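Local coordinates for protein spectinomycin phosphotransferase (Legionella pneumophila, PDB 3I0Q) that probably transfers a phosphate group from a bound nucleotide to an antibiotic such as spectinomycin, with the help of a metal ion, at residues A[57-62]-A[230-235]; A[111-116]-A[218-223]; A[119-124]-A[224-229]. One frame throughout, in Å; residues are numbered along the deposited sequence.

Contact 1: A[57-62]-A[230-235]; sequences YHDEIN and DWDEPM. With AMP (adenosine monophosphate), chain B.
Two first torsions turn Asn62 and Asp232 toward one another. In Asn62, CG lies anti to the backbone N (chi1 157°), which carries the amide across to 230-235; in Asp232, CG sits beside its own backbone N (chi1 -72°), which brings the carboxylate forward to meet it. The polar link between them is modest: Asn62 ND2 donates to Asp232 OD1 over 3.3 Å, a weak, clearly bent hydrogen bond. The same ND2 also comes close to Trp231 O, but its N-H points poorly at that carbonyl, and the approach does not amount to a hydrogen bond.

Asp59 comes to the same carboxylate from another direction. Its OD1 lies 3.1 Å from Asp232 OD1, a close approach of two acceptors, with the two carboxylate planes only 14° apart. A long, weak ion pair from Lys54 to Asp232 OD1 may ease any repulsion if both acids are charged. Elsewhere in the contact, Pro234 CG touches Ile61 O at 3.9 Å, while the edge of the Trp231 ring takes Pro234 CB in its plane. His210 meets that indole edge-to-face; from helix 63-71, Ile66 packs on Trp231 and Ile65 on Pro234.

Asp230, which binds magnesium, does not touch 57-62; its OD2 is 2.9 Å from O1P of AMP. As a worked example, the contact brings the loop leading into helix 63-71 up to the segment that begins with the magnesium-binding Asp230 of a kinase-like fold. Between the two segments there is one weak hydrogen bond and a cluster of acid groups, next to a residue that binds magnesium in this protein, a chemistry consistent with a site suited to cations.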
loop_
_atom_site.group_PDB
_atom_site.type_symbol
_atom_site.label_atom_id
_atom_site.label_comp_id
_atom_site.label_asym_id
_atom_site.label_seq_id
_atom_site.Cartn_x
_atom_site.Cartn_y
_atom_site.Cartn_z
ATOM N N TYR A 57 1.667 -2.477 20.514
ATOM C CA TYR A 57 1.188 -3.643 19.785
ATOM C C TYR A 57 0.042 -3.282 18.830
ATOM O O TYR A 57 -1.082 -3.003 19.263
ATOM C CB TYR A 57 0.756 -4.751 20.767
ATOM C CG TYR A 57 0.186 -4.275 22.096
ATOM C CD1 TYR A 57 0.938 -3.468 22.957
ATOM C CD2 TYR A 57 -1.094 -4.655 22.504
ATOM C CE1 TYR A 57 0.430 -3.053 24.188
ATOM C CE2 TYR A 57 -1.609 -4.246 23.735
ATOM C CZ TYR A 57 -0.842 -3.445 24.571
ATOM O OH TYR A 57 -1.343 -3.041 25.792
ATOM N N HIS A 58 0.345 -3.280 17.529
ATOM C CA HIS A 58 -0.642 -2.954 16.497
ATOM C C HIS A 58 -0.730 -3.959 15.343
ATOM O O HIS A 58 0.105 -4.866 15.213
ATOM C CB HIS A 58 -0.377 -1.557 15.929
ATOM C CG HIS A 58 -0.492 -0.470 16.947
ATOM N ND1 HIS A 58 -1.507 -0.434 17.880
ATOM C CD2 HIS A 58 0.281 0.615 17.187
ATOM C CE1 HIS A 58 -1.352 0.625 18.653
ATOM N NE2 HIS A 58 -0.274 1.278 18.254
ATOM N N ASP A 59 -1.749 -3.769 14.506
ATOM C CA ASP A 59 -2.030 -4.628 13.358
ATOM C C ASP A 59 -1.370 -6.007 13.389
ATOM O O ASP A 59 -0.320 -6.246 12.787
ATOM C CB ASP A 59 -1.707 -3.899 12.040
ATOM C CG ASP A 59 -0.315 -3.304 12.013
ATOM O OD1 ASP A 59 -0.003 -2.577 11.044
ATOM O OD2 ASP A 59 0.468 -3.561 12.951
ATOM N N GLU A 60 -2.000 -6.909 14.128
ATOM C CA GLU A 60 -1.538 -8.280 14.235
ATOM C C GLU A 60 -2.347 -8.941 13.121
ATOM O O GLU A 60 -2.107 -10.086 12.722
ATOM C CB GLU A 60 -1.921 -8.833 15.610
ATOM C CG GLU A 60 -1.209 -10.116 16.009
ATOM C CD GLU A 60 -1.145 -10.309 17.522
ATOM O OE1 GLU A 60 -2.207 -10.426 18.175
ATOM O OE2 GLU A 60 -0.015 -10.337 18.056
ATOM N N ILE A 61 -3.298 -8.153 12.619
ATOM C CA ILE A 61 -4.227 -8.509 11.550
ATOM C C ILE A 61 -3.509 -8.477 10.202
ATOM O O ILE A 61 -4.131 -8.379 9.147
ATOM C CB ILE A 61 -5.385 -7.496 11.522
ATOM C CG1 ILE A 61 -5.836 -7.198 12.960
ATOM C CG2 ILE A 61 -6.528 -8.034 10.673
ATOM C CD1 ILE A 61 -6.685 -5.956 13.114
ATOM N N ASN A 62 -2.184 -8.546 10.269
ATOM C CA ASN A 62 -1.306 -8.525 9.108
ATOM C C ASN A 62 -0.584 -9.861 9.057
ATOM O O ASN A 62 -0.662 -10.588 8.070
ATOM C CB ASN A 62 -0.286 -7.398 9.270
ATOM C CG ASN A 62 0.978 -7.615 8.448
ATOM O OD1 ASN A 62 1.562 -8.701 8.440
ATOM N ND2 ASN A 62 1.419 -6.566 7.773
ATOM N N ASP A 230 4.152 -4.840 2.258
ATOM C CA ASP A 230 3.222 -4.024 3.028
ATOM C C ASP A 230 1.851 -4.690 3.092
ATOM O O ASP A 230 0.964 -4.400 2.290
ATOM C CB ASP A 230 3.068 -2.602 2.441
ATOM C CG ASP A 230 2.997 -1.502 3.539
ATOM O OD1 ASP A 230 2.531 -0.356 3.267
ATOM O OD2 ASP A 230 3.435 -1.787 4.687
ATOM N N TRP A 231 1.681 -5.602 4.037
ATOM C CA TRP A 231 0.393 -6.248 4.198
ATOM C C TRP A 231 -0.204 -5.744 5.490
ATOM O O TRP A 231 -0.796 -6.506 6.260
ATOM C CB TRP A 231 0.525 -7.769 4.242
ATOM C CG TRP A 231 0.878 -8.335 2.912
ATOM C CD1 TRP A 231 2.126 -8.603 2.442
ATOM C CD2 TRP A 231 -0.024 -8.646 1.851
ATOM N NE1 TRP A 231 2.059 -9.063 1.159
ATOM C CE2 TRP A 231 0.749 -9.099 0.767
ATOM C CE3 TRP A 231 -1.412 -8.584 1.710
ATOM C CZ2 TRP A 231 0.180 -9.493 -0.451
ATOM C CZ3 TRP A 231 -1.976 -8.978 0.499
ATOM C CH2 TRP A 231 -1.180 -9.426 -0.564
ATOM N N ASP A 232 -0.053 -4.449 5.725
ATOM C CA ASP A 232 -0.578 -3.863 6.933
ATOM C C ASP A 232 -2.084 -3.742 6.906
ATOM O O ASP A 232 -2.744 -3.994 7.919
ATOM C CB ASP A 232 0.059 -2.493 7.189
ATOM C CG ASP A 232 1.499 -2.607 7.639
ATOM O OD1 ASP A 232 1.760 -3.346 8.617
ATOM O OD2 ASP A 232 2.375 -1.966 7.018
ATOM N N GLU A 233 -2.640 -3.393 5.751
ATOM C CA GLU A 233 -4.080 -3.224 5.681
ATOM C C GLU A 233 -4.869 -4.075 4.662
ATOM O O GLU A 233 -5.722 -3.545 3.930
ATOM C CB GLU A 233 -4.370 -1.734 5.486
ATOM C CG GLU A 233 -3.666 -0.868 6.517
ATOM C CD GLU A 233 -4.212 0.551 6.603
ATOM O OE1 GLU A 233 -5.412 0.719 6.938
ATOM O OE2 GLU A 233 -3.432 1.497 6.349
ATOM N N PRO A 234 -4.620 -5.405 4.629
ATOM C CA PRO A 234 -5.324 -6.288 3.692
ATOM C C PRO A 234 -6.805 -6.355 4.034
ATOM O O PRO A 234 -7.169 -6.306 5.204
ATOM C CB PRO A 234 -4.607 -7.619 3.869
ATOM C CG PRO A 234 -4.215 -7.595 5.309
ATOM C CD PRO A 234 -3.723 -6.182 5.504
ATOM N N MET A 235 -7.661 -6.461 3.021
ATOM C CA MET A 235 -9.096 -6.492 3.271
ATOM C C MET A 235 -9.905 -7.412 2.358
ATOM O O MET A 235 -9.392 -7.982 1.389
ATOM C CB MET A 235 -9.658 -5.078 3.145
ATOM C CG MET A 235 -9.816 -4.613 1.712
ATOM S SD MET A 235 -10.340 -2.904 1.605
ATOM C CE MET A 235 -11.789 -2.938 2.665
HETATM P P AMP B . 6.906 -1.481 4.064
HETATM O O1P AMP B . 5.926 -0.370 4.220
HETATM O O2P AMP B . 8.036 -1.332 5.211
HETATM O O3P AMP B . 6.438 -2.900 4.076
HETATM O "O5'" AMP B . 7.757 -1.221 2.715
HETATM C "C5'" AMP B . 8.278 0.081 2.403
HETATM C "C4'" AMP B . 9.724 -0.006 1.897
HETATM O "O4'" AMP B . 10.550 -0.755 2.787
HETATM C "C3'" AMP B . 9.894 -0.715 0.558
HETATM O "O3'" AMP B . 9.864 0.269 -0.491
HETATM C "C2'" AMP B . 11.321 -1.293 0.684
HETATM O "O2'" AMP B . 12.261 -0.292 0.256
HETATM C "C1'" AMP B . 11.555 -1.573 2.175
HETATM N N9 AMP B . 11.518 -3.008 2.596
HETATM C C8 AMP B . 10.461 -3.706 3.138
HETATM N N7 AMP B . 10.723 -4.952 3.414
HETATM C C5 AMP B . 12.045 -5.112 3.034
HETATM C C6 AMP B . 12.947 -6.236 3.065
HETATM N N6 AMP B . 12.591 -7.438 3.523
HETATM N N1 AMP B . 14.220 -6.050 2.601
HETATM C C2 AMP B . 14.580 -4.833 2.139
HETATM N N3 AMP B . 13.829 -3.714 2.061
HETATM C C4 AMP B . 12.553 -3.929 2.530
#

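Contact 2: A[111-116]-A[218-223]; sequences QNLTGK and VLVGNE
Gln111 lies across Val220 at about a right angle, and each part of its chain meets something different. CB stands 3.6 Å from Val220 CB; CG, placed anti to the backbone N (chi1 175°), lies against the same branch point and the CG1 methyl of Val220. There the chain bends (chi2 80°), and the amide turns along the strand's exit, where NE2 comes only within 4.0 Å of Gly221 O, too far for a hydrogen bond.

Val220 uses its other branch too. CG2 reaches to 3.5 Å from Gln111 O, and Leu113 CD1 closes over it at 4.3 Å, so this one valine is held between a glutamine stem, a backbone carbonyl and a leucine methyl. Leu113 itself continues into Trp118, Leu121 and Trp254. Just beyond, Thr114 is the N-cap of helix 115-130, its side chain capping a backbone N in the first turn while Gln117 OE1 accepts from Thr114 N, the reciprocal pair of a capping box.

The chemistry is that of apolar contact, with the aliphatic stem of a polar residue used as hydrocarbon. It joins the loop leading into helix 115-130 to strand 218-220 by van der Waals contact, with no hydrogen bond between the two segments.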
loop_
_atom_site.group_PDB
_atom_site.type_symbol
_atom_site.label_atom_id
_atom_site.label_comp_id
_atom_site.label_asym_id
_atom_site.label_seq_id
_atom_site.Cartn_x
_atom_site.Cartn_y
_atom_site.Cartn_z
ATOM N N GLN A 111 12.487 0.242 -10.416
ATOM C CA GLN A 111 12.610 -0.866 -11.356
ATOM C C GLN A 111 11.327 -1.177 -12.121
ATOM O O GLN A 111 10.262 -1.413 -11.537
ATOM C CB GLN A 111 13.041 -2.138 -10.629
ATOM C CG GLN A 111 13.062 -3.358 -11.537
ATOM C CD GLN A 111 14.312 -3.413 -12.384
ATOM O OE1 GLN A 111 14.753 -2.395 -12.906
ATOM N NE2 GLN A 111 14.892 -4.607 -12.524
ATOM N N ASN A 112 11.446 -1.199 -13.437
ATOM C CA ASN A 112 10.311 -1.506 -14.259
ATOM C C ASN A 112 10.209 -3.011 -14.345
ATOM O O ASN A 112 11.219 -3.713 -14.264
ATOM C CB ASN A 112 10.478 -0.887 -15.641
ATOM C CG ASN A 112 9.338 0.044 -15.981
ATOM O OD1 ASN A 112 8.732 0.644 -15.083
ATOM N ND2 ASN A 112 9.037 0.183 -17.274
ATOM N N LEU A 113 8.982 -3.508 -14.478
ATOM C CA LEU A 113 8.783 -4.949 -14.575
ATOM C C LEU A 113 8.926 -5.324 -16.023
ATOM O O LEU A 113 8.461 -4.596 -16.906
ATOM C CB LEU A 113 7.390 -5.384 -14.101
ATOM C CG LEU A 113 6.958 -5.163 -12.651
ATOM C CD1 LEU A 113 6.694 -3.676 -12.409
ATOM C CD2 LEU A 113 5.693 -5.970 -12.381
ATOM N N THR A 114 9.601 -6.441 -16.262
ATOM C CA THR A 114 9.767 -6.930 -17.610
ATOM C C THR A 114 8.374 -7.467 -17.944
ATOM O O THR A 114 7.623 -7.854 -17.037
ATOM C CB THR A 114 10.768 -8.068 -17.657
ATOM O OG1 THR A 114 10.194 -9.226 -17.051
ATOM C CG2 THR A 114 11.998 -7.708 -16.893
ATOM N N GLY A 115 8.007 -7.477 -19.221
ATOM C CA GLY A 115 6.695 -7.982 -19.561
ATOM C C GLY A 115 6.458 -9.289 -18.828
ATOM O O GLY A 115 5.396 -9.499 -18.241
ATOM N N LYS A 116 7.462 -10.166 -18.856
ATOM C CA LYS A 116 7.381 -11.455 -18.183
ATOM C C LYS A 116 7.001 -11.252 -16.720
ATOM O O LYS A 116 6.019 -11.822 -16.246
ATOM C CB LYS A 116 8.710 -12.184 -18.284
ATOM N N VAL A 218 5.908 -3.404 -4.704
ATOM C CA VAL A 218 6.411 -4.579 -5.381
ATOM C C VAL A 218 7.925 -4.389 -5.508
ATOM O O VAL A 218 8.390 -3.542 -6.278
ATOM C CB VAL A 218 5.838 -4.759 -6.824
ATOM C CG1 VAL A 218 6.339 -6.073 -7.409
ATOM C CG2 VAL A 218 4.320 -4.731 -6.825
ATOM N N LEU A 219 8.692 -5.153 -4.738
ATOM C CA LEU A 219 10.135 -5.088 -4.841
ATOM C C LEU A 219 10.415 -5.883 -6.094
ATOM O O LEU A 219 10.159 -7.089 -6.124
ATOM C CB LEU A 219 10.815 -5.785 -3.668
ATOM C CG LEU A 219 10.604 -5.241 -2.266
ATOM C CD1 LEU A 219 11.625 -5.892 -1.361
ATOM C CD2 LEU A 219 10.775 -3.723 -2.240
ATOM N N VAL A 220 10.913 -5.213 -7.131
ATOM C CA VAL A 220 11.221 -5.882 -8.382
ATOM C C VAL A 220 12.658 -6.349 -8.399
ATOM O O VAL A 220 13.540 -5.657 -8.894
ATOM C CB VAL A 220 11.019 -4.967 -9.584
ATOM C CG1 VAL A 220 11.067 -5.801 -10.868
ATOM C CG2 VAL A 220 9.701 -4.201 -9.447
ATOM N N GLY A 221 12.879 -7.537 -7.854
ATOM C CA GLY A 221 14.213 -8.104 -7.811
ATOM C C GLY A 221 14.810 -8.340 -9.182
ATOM O O GLY A 221 14.355 -7.788 -10.185
ATOM N N ASN A 222 15.844 -9.170 -9.218
ATOM C CA ASN A 222 16.510 -9.471 -10.468
ATOM C C ASN A 222 15.920 -10.710 -11.099
ATOM O O ASN A 222 14.791 -11.098 -10.793
ATOM N N GLU A 223 16.693 -11.334 -11.980
ATOM C CA GLU A 223 16.227 -12.530 -12.649
ATOM C C GLU A 223 14.780 -12.427 -13.087
ATOM O O GLU A 223 14.456 -11.805 -14.096
#

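Contact 3: A[119-124]-A[224-229]; sequences KQLGKV and ESIYII. With AMP (adenosine monophosphate), chain B.
Leu121 projects from helix 119-124 onto the hairpin strand and overlaps two isoleucines there. With CG anti to the backbone N (chi1 178°), its CD1 reaches along the strand to meet Ile228 CD1 at 3.5 Å, the two side chains crossing at about a right angle. Nearer the helix, Ile226 CD1 lies 4.2 Å from Leu121 CB and 4.0 Å from Leu121 CA, closing on the root of the leucine.

Next to the leucine, Gln120 and Ile226 slide past each other in opposite directions. Gln120 OE1 comes to 3.6 Å from Ile226 CG1, a polar atom resting on hydrocarbon, while the amide nitrogen of the same side chain makes a weak hydrogen bond to Glu76. Leu125 packs on Ile228, and Val124 lies on Ile74 and Glu76.

Just past the strand, Ile229 CD1 lies 3.3 Å from O5' of AMP. Ile226 and Ile228 face the helix, while Ile229 meets the nucleotide; Tyr227 packs on Leu219 and Ile78. The axes of 119-124 and 226-228 come within 9.9 Å, their directions 39° apart. A two-stranded antiparallel hairpin laid on a long helix, carrying the metal-binding aspartate just after it, is the pattern of the kinase-like C-terminal lobe, as in protein kinases.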
loop_
_atom_site.group_PDB
_atom_site.type_symbol
_atom_site.label_atom_id
_atom_site.label_comp_id
_atom_site.label_asym_id
_atom_site.label_seq_id
_atom_site.Cartn_x
_atom_site.Cartn_y
_atom_site.Cartn_z
ATOM N N LYS A 119 3.446 -10.609 -16.046
ATOM C CA LYS A 119 2.607 -11.792 -16.112
ATOM C C LYS A 119 2.625 -12.477 -14.761
ATOM O O LYS A 119 1.594 -12.940 -14.269
ATOM C CB LYS A 119 3.124 -12.747 -17.198
ATOM C CG LYS A 119 2.298 -14.000 -17.390
ATOM C CD LYS A 119 2.487 -14.542 -18.787
ATOM C CE LYS A 119 1.518 -15.684 -19.091
ATOM N NZ LYS A 119 1.531 -16.034 -20.547
ATOM N N GLN A 120 3.803 -12.518 -14.157
ATOM C CA GLN A 120 3.973 -13.151 -12.862
ATOM C C GLN A 120 3.252 -12.395 -11.761
ATOM O O GLN A 120 2.843 -12.994 -10.782
ATOM C CB GLN A 120 5.459 -13.273 -12.530
ATOM C CG GLN A 120 5.818 -14.599 -11.923
ATOM C CD GLN A 120 6.322 -14.448 -10.512
ATOM O OE1 GLN A 120 7.303 -13.735 -10.271
ATOM N NE2 GLN A 120 5.662 -15.121 -9.564
ATOM N N LEU A 121 3.109 -11.081 -11.913
ATOM C CA LEU A 121 2.399 -10.285 -10.918
ATOM C C LEU A 121 0.914 -10.637 -11.095
ATOM O O LEU A 121 0.121 -10.588 -10.145
ATOM C CB LEU A 121 2.612 -8.777 -11.158
ATOM C CG LEU A 121 1.872 -7.812 -10.214
ATOM C CD1 LEU A 121 2.417 -7.935 -8.791
ATOM C CD2 LEU A 121 1.996 -6.398 -10.712
ATOM N N GLY A 122 0.547 -10.993 -12.322
ATOM C CA GLY A 122 -0.823 -11.362 -12.591
ATOM C C GLY A 122 -1.123 -12.666 -11.882
ATOM O O GLY A 122 -2.167 -12.822 -11.242
ATOM N N LYS A 123 -0.181 -13.599 -11.985
ATOM C CA LYS A 123 -0.320 -14.914 -11.383
ATOM C C LYS A 123 -0.395 -14.912 -9.856
ATOM O O LYS A 123 -1.165 -15.672 -9.275
ATOM C CB LYS A 123 0.828 -15.809 -11.846
ATOM C CG LYS A 123 0.797 -17.228 -11.290
ATOM C CD LYS A 123 1.951 -18.059 -11.865
ATOM C CE LYS A 123 1.979 -19.473 -11.290
ATOM N NZ LYS A 123 2.987 -20.351 -11.963
ATOM N N VAL A 124 0.388 -14.064 -9.199
ATOM C CA VAL A 124 0.364 -14.048 -7.747
ATOM C C VAL A 124 -0.827 -13.291 -7.199
ATOM O O VAL A 124 -1.388 -13.691 -6.181
ATOM C CB VAL A 124 1.660 -13.462 -7.168
ATOM C CG1 VAL A 124 1.728 -13.698 -5.666
ATOM C CG2 VAL A 124 2.845 -14.114 -7.837
ATOM N N GLU A 224 13.904 -13.033 -12.305
ATOM C CA GLU A 224 12.495 -13.038 -12.619
ATOM C C GLU A 224 11.799 -13.412 -11.324
ATOM O O GLU A 224 10.944 -14.298 -11.285
ATOM C CB GLU A 224 12.240 -14.077 -13.714
ATOM C CG GLU A 224 10.874 -14.037 -14.386
ATOM C CD GLU A 224 10.739 -15.120 -15.463
ATOM O OE1 GLU A 224 11.490 -15.060 -16.464
ATOM O OE2 GLU A 224 9.893 -16.035 -15.305
ATOM N N SER A 225 12.215 -12.748 -10.249
ATOM C CA SER A 225 11.629 -12.960 -8.929
ATOM C C SER A 225 11.202 -11.583 -8.430
ATOM O O SER A 225 11.970 -10.628 -8.512
ATOM C CB SER A 225 12.647 -13.539 -7.956
ATOM O OG SER A 225 13.360 -12.499 -7.321
ATOM N N ILE A 226 9.979 -11.492 -7.922
ATOM C CA ILE A 226 9.430 -10.246 -7.417
ATOM C C ILE A 226 8.748 -10.516 -6.080
ATOM O O ILE A 226 8.364 -11.643 -5.801
ATOM C CB ILE A 226 8.369 -9.679 -8.386
ATOM C CG1 ILE A 226 7.157 -10.613 -8.431
ATOM C CG2 ILE A 226 8.960 -9.489 -9.787
ATOM C CD1 ILE A 226 6.117 -10.171 -9.414
ATOM N N TYR A 227 8.586 -9.488 -5.255
ATOM C CA TYR A 227 7.930 -9.669 -3.966
ATOM C C TYR A 227 6.836 -8.614 -3.806
ATOM O O TYR A 227 6.971 -7.495 -4.302
ATOM C CB TYR A 227 8.949 -9.539 -2.814
ATOM C CG TYR A 227 10.236 -10.302 -3.032
ATOM C CD1 TYR A 227 10.512 -11.464 -2.324
ATOM C CD2 TYR A 227 11.174 -9.866 -3.956
ATOM C CE1 TYR A 227 11.699 -12.179 -2.524
ATOM C CE2 TYR A 227 12.361 -10.567 -4.168
ATOM C CZ TYR A 227 12.627 -11.725 -3.447
ATOM O OH TYR A 227 13.830 -12.395 -3.633
ATOM N N ILE A 228 5.741 -8.981 -3.148
ATOM C CA ILE A 228 4.660 -8.045 -2.898
ATOM C C ILE A 228 4.789 -7.768 -1.419
ATOM O O ILE A 228 4.937 -8.718 -0.641
ATOM C CB ILE A 228 3.297 -8.674 -3.201
ATOM C CG1 ILE A 228 3.242 -9.027 -4.699
ATOM C CG2 ILE A 228 2.166 -7.743 -2.735
ATOM C CD1 ILE A 228 1.903 -8.754 -5.385
ATOM N N ILE A 229 4.764 -6.489 -1.021
ATOM C CA ILE A 229 4.923 -6.159 0.389
ATOM C C ILE A 229 3.861 -5.300 1.048
ATOM O O ILE A 229 2.810 -5.058 0.485
ATOM C CB ILE A 229 6.293 -5.525 0.638
ATOM C CG1 ILE A 229 6.341 -4.108 0.071
ATOM C CG2 ILE A 229 7.380 -6.413 0.026
ATOM C CD1 ILE A 229 7.653 -3.449 0.326
HETATM P P AMP B . 6.906 -1.481 4.064
HETATM O O1P AMP B . 5.926 -0.370 4.220
HETATM O O2P AMP B . 8.036 -1.332 5.211
HETATM O O3P AMP B . 6.438 -2.900 4.076
HETATM O "O5'" AMP B . 7.757 -1.221 2.715
HETATM C "C5'" AMP B . 8.278 0.081 2.403
HETATM C "C4'" AMP B . 9.724 -0.006 1.897
HETATM O "O4'" AMP B . 10.550 -0.755 2.787
HETATM C "C3'" AMP B . 9.894 -0.715 0.558
HETATM O "O3'" AMP B . 9.864 0.269 -0.491
HETATM C "C2'" AMP B . 11.321 -1.293 0.684
HETATM O "O2'" AMP B . 12.261 -0.292 0.256
HETATM C "C1'" AMP B . 11.555 -1.573 2.175
HETATM N N9 AMP B . 11.518 -3.008 2.596
HETATM C C8 AMP B . 10.461 -3.706 3.138
HETATM N N7 AMP B . 10.723 -4.952 3.414
HETATM C C5 AMP B . 12.045 -5.112 3.034
HETATM C C6 AMP B . 12.947 -6.236 3.065
HETATM N N6 AMP B . 12.591 -7.438 3.523
HETATM N N1 AMP B . 14.220 -6.050 2.601
HETATM C C2 AMP B . 14.580 -4.833 2.139
HETATM N N3 AMP B . 13.829 -3.714 2.061
HETATM C C4 AMP B . 12.553 -3.929 2.530
#

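How the contacts relate
Contacts 2 and 3 form one unit: their centres lie 8 Å apart, both use helix 115-130, and their strands 218-220 and 226-228 are neighbours in the antiparallel hairpin, joined by the probable hydrogen bond from Leu219 N to Tyr227 O. Along the chain their segments alternate, 111-116 and 119-124 being followed by 218-223 and 224-229. Contact 1 brackets both, since 57-62 precedes them all and 230-235 follows directly on 224-229; its centre is about 20 Å from that of contact 3 and 25 Å from that of contact 2. Contacts 1 and 3 both touch AMP, so the packed hairpin runs straight into the region of the AMP phosphate and the magnesium-binding Asp230 of this kinase-like enzyme.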